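TSC1 N-terminal domain (Chaetomium thermophilum, PDB 7A0M) probably serves as the part of the TSC complex subunit TSC1 that binds lysosomal phosphoinositides, linking the complex to lysosomes and to regulation of mTORC1. Local coordinates at residues 221-226 with 253-258. Residues are numbered along the deposited sequence; the frame is centred on the assembly and turned at random.
Sequences YLILQT and VMLLPF
Ile223 and Leu255 supply the apolar part of this contact, meeting through the ends of their side chains. The methyl CD1 of Ile223 lies 3.6 Å from CD1 of Leu255 and 3.9 Å from its CD2, so a single methyl is set against both prongs of the leucine fork. The two side chains cross at about a right angle. With CB of Ile223 already directed at the other segment, chi1 (-163°) puts CG1 anti to the backbone N and the trans chi2 extends CD1 outward. Both residues also touch Ile232; branched aliphatic chains suit a buried place where the two segments meet helix 228-238.

The second meeting involves the backbone: CB of Tyr221 comes within 4.1 Å of the carbonyl O of Phe258, a loose approach with no bond. Both rings lead away from the interface. Tyr221 is exposed, where its hydroxyl is compatible with water. The Phe258 side chain touches Leu220 and Ala402 of helix 402-410, apolar neighbours that suit an aromatic ring, while the O atoms of Met254 and Leu255 lie at the ring edge, in its plane.

Within the segments, short 3-10 turns shape the backbone: Leu224 N bonds to Tyr221 O, and Phe258 N to Leu255 O at 3.0 Å. Together these contacts pack the loop between helices 199-214 and 228-238 against the end region of helix 242-255 and the following 3-10 turn, in an elongated, strand-free stack of helices consistent with an alpha-solenoid.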
loop_
_atom_site.group_PDB
_atom_site.type_symbol
_atom_site.label_atom_id
_atom_site.label_comp_id
_atom_site.label_asym_id
_atom_site.label_seq_id
_atom_site.Cartn_x
_atom_site.Cartn_y
_atom_site.Cartn_z
ATOM N N TYR B 221 -7.138 -15.436 -25.276
ATOM C CA TYR B 221 -7.820 -14.191 -25.616
ATOM C C TYR B 221 -8.999 -14.413 -26.554
ATOM O O TYR B 221 -9.860 -13.534 -26.668
ATOM C CB TYR B 221 -6.832 -13.208 -26.248
ATOM C CG TYR B 221 -6.119 -13.752 -27.468
ATOM C CD1 TYR B 221 -6.689 -13.655 -28.732
ATOM C CD2 TYR B 221 -4.876 -14.358 -27.355
ATOM C CE1 TYR B 221 -6.042 -14.151 -29.846
ATOM C CE2 TYR B 221 -4.220 -14.856 -28.465
ATOM C CZ TYR B 221 -4.808 -14.750 -29.708
ATOM O OH TYR B 221 -4.159 -15.244 -30.815
ATOM N N LEU B 222 -9.059 -15.566 -27.228
ATOM C CA LEU B 222 -10.176 -15.869 -28.113
ATOM C C LEU B 222 -11.501 -16.002 -27.372
ATOM O O LEU B 222 -12.548 -16.082 -28.023
ATOM C CB LEU B 222 -9.892 -17.155 -28.894
ATOM C CG LEU B 222 -8.759 -17.105 -29.920
ATOM C CD1 LEU B 222 -8.589 -18.455 -30.600
ATOM C CD2 LEU B 222 -9.013 -16.013 -30.949
ATOM N N ILE B 223 -11.481 -16.034 -26.036
ATOM C CA ILE B 223 -12.716 -16.082 -25.264
ATOM C C ILE B 223 -13.540 -14.812 -25.436
ATOM O O ILE B 223 -14.746 -14.815 -25.168
ATOM C CB ILE B 223 -12.403 -16.343 -23.775
ATOM C CG1 ILE B 223 -13.663 -16.803 -23.036
ATOM C CG2 ILE B 223 -11.826 -15.098 -23.124
ATOM C CD1 ILE B 223 -13.443 -17.086 -21.573
ATOM N N LEU B 224 -12.921 -13.717 -25.874
ATOM C CA LEU B 224 -13.685 -12.499 -26.110
ATOM C C LEU B 224 -14.466 -12.573 -27.414
ATOM O O LEU B 224 -15.525 -11.944 -27.536
ATOM C CB LEU B 224 -12.756 -11.287 -26.112
ATOM C CG LEU B 224 -12.047 -11.034 -24.782
ATOM C CD1 LEU B 224 -11.273 -9.738 -24.839
ATOM C CD2 LEU B 224 -13.050 -11.013 -23.640
ATOM N N GLN B 225 -13.966 -13.335 -28.388
ATOM C CA GLN B 225 -14.679 -13.600 -29.632
ATOM C C GLN B 225 -15.632 -14.784 -29.514
ATOM O O GLN B 225 -15.950 -15.426 -30.523
ATOM C CB GLN B 225 -13.679 -13.812 -30.768
ATOM C CG GLN B 225 -12.863 -12.568 -31.076
ATOM C CD GLN B 225 -11.768 -12.809 -32.091
ATOM O OE1 GLN B 225 -11.843 -13.735 -32.899
ATOM N NE2 GLN B 225 -10.738 -11.972 -32.055
ATOM N N THR B 226 -16.092 -15.083 -28.303
ATOM C CA THR B 226 -17.013 -16.169 -28.008
ATOM C C THR B 226 -17.924 -15.701 -26.881
ATOM O O THR B 226 -17.521 -14.861 -26.066
ATOM C CB THR B 226 -16.280 -17.464 -27.608
ATOM O OG1 THR B 226 -17.113 -18.594 -27.887
ATOM C CG2 THR B 226 -15.950 -17.486 -26.126
ATOM N N VAL B 253 -10.759 -14.360 -12.634
ATOM C CA VAL B 253 -9.444 -13.933 -12.161
ATOM C C VAL B 253 -8.335 -14.610 -12.960
ATOM O O VAL B 253 -7.291 -14.007 -13.236
ATOM C CB VAL B 253 -9.310 -14.201 -10.649
ATOM C CG1 VAL B 253 -7.880 -13.979 -10.183
ATOM C CG2 VAL B 253 -10.261 -13.305 -9.869
HETATM N N MSE B 254 -8.544 -15.863 -13.354
HETATM C CA MSE B 254 -7.541 -16.589 -14.126
HETATM C C MSE B 254 -7.467 -16.101 -15.571
HETATM O O MSE B 254 -6.433 -16.216 -16.225
HETATM C CB MSE B 254 -7.834 -18.094 -14.108
HETATM C CG MSE B 254 -7.747 -18.742 -12.732
HETATM SE SE MSE B 254 -8.222 -20.639 -12.747
HETATM C CE MSE B 254 -6.671 -21.336 -13.698
ATOM N N LEU B 255 -8.574 -15.546 -16.068
ATOM C CA LEU B 255 -8.660 -15.209 -17.485
ATOM C C LEU B 255 -8.098 -13.824 -17.782
ATOM O O LEU B 255 -7.466 -13.620 -18.825
ATOM C CB LEU B 255 -10.111 -15.299 -17.951
ATOM C CG LEU B 255 -10.695 -16.692 -18.191
ATOM C CD1 LEU B 255 -12.209 -16.614 -18.249
ATOM C CD2 LEU B 255 -10.142 -17.278 -19.474
ATOM N N LEU B 256 -8.327 -12.867 -16.882
ATOM C CA LEU B 256 -7.956 -11.480 -17.153
ATOM C C LEU B 256 -6.484 -11.272 -17.510
ATOM O O LEU B 256 -6.214 -10.462 -18.414
ATOM C CB LEU B 256 -8.348 -10.603 -15.957
ATOM C CG LEU B 256 -9.850 -10.465 -15.701
ATOM C CD1 LEU B 256 -10.106 -9.580 -14.493
ATOM C CD2 LEU B 256 -10.557 -9.918 -16.933
ATOM N N PRO B 257 -5.503 -11.929 -16.875
ATOM C CA PRO B 257 -4.102 -11.696 -17.272
ATOM C C PRO B 257 -3.776 -12.101 -18.705
ATOM O O PRO B 257 -2.688 -11.760 -19.185
ATOM C CB PRO B 257 -3.304 -12.537 -16.267
ATOM C CG PRO B 257 -4.202 -12.671 -15.095
ATOM C CD PRO B 257 -5.582 -12.763 -15.661
ATOM N N PHE B 258 -4.668 -12.809 -19.398
ATOM C CA PHE B 258 -4.421 -13.204 -20.778
ATOM C C PHE B 258 -4.940 -12.196 -21.798
ATOM O O PHE B 258 -4.604 -12.309 -22.981
ATOM C CB PHE B 258 -5.043 -14.578 -21.054
ATOM C CG PHE B 258 -4.305 -15.715 -20.409
ATOM C CD1 PHE B 258 -4.613 -16.122 -19.121
ATOM C CD2 PHE B 258 -3.298 -16.378 -21.092
ATOM C CE1 PHE B 258 -3.931 -17.169 -18.526
ATOM C CE2 PHE B 258 -2.613 -17.425 -20.505
ATOM C CZ PHE B 258 -2.931 -17.822 -19.220
#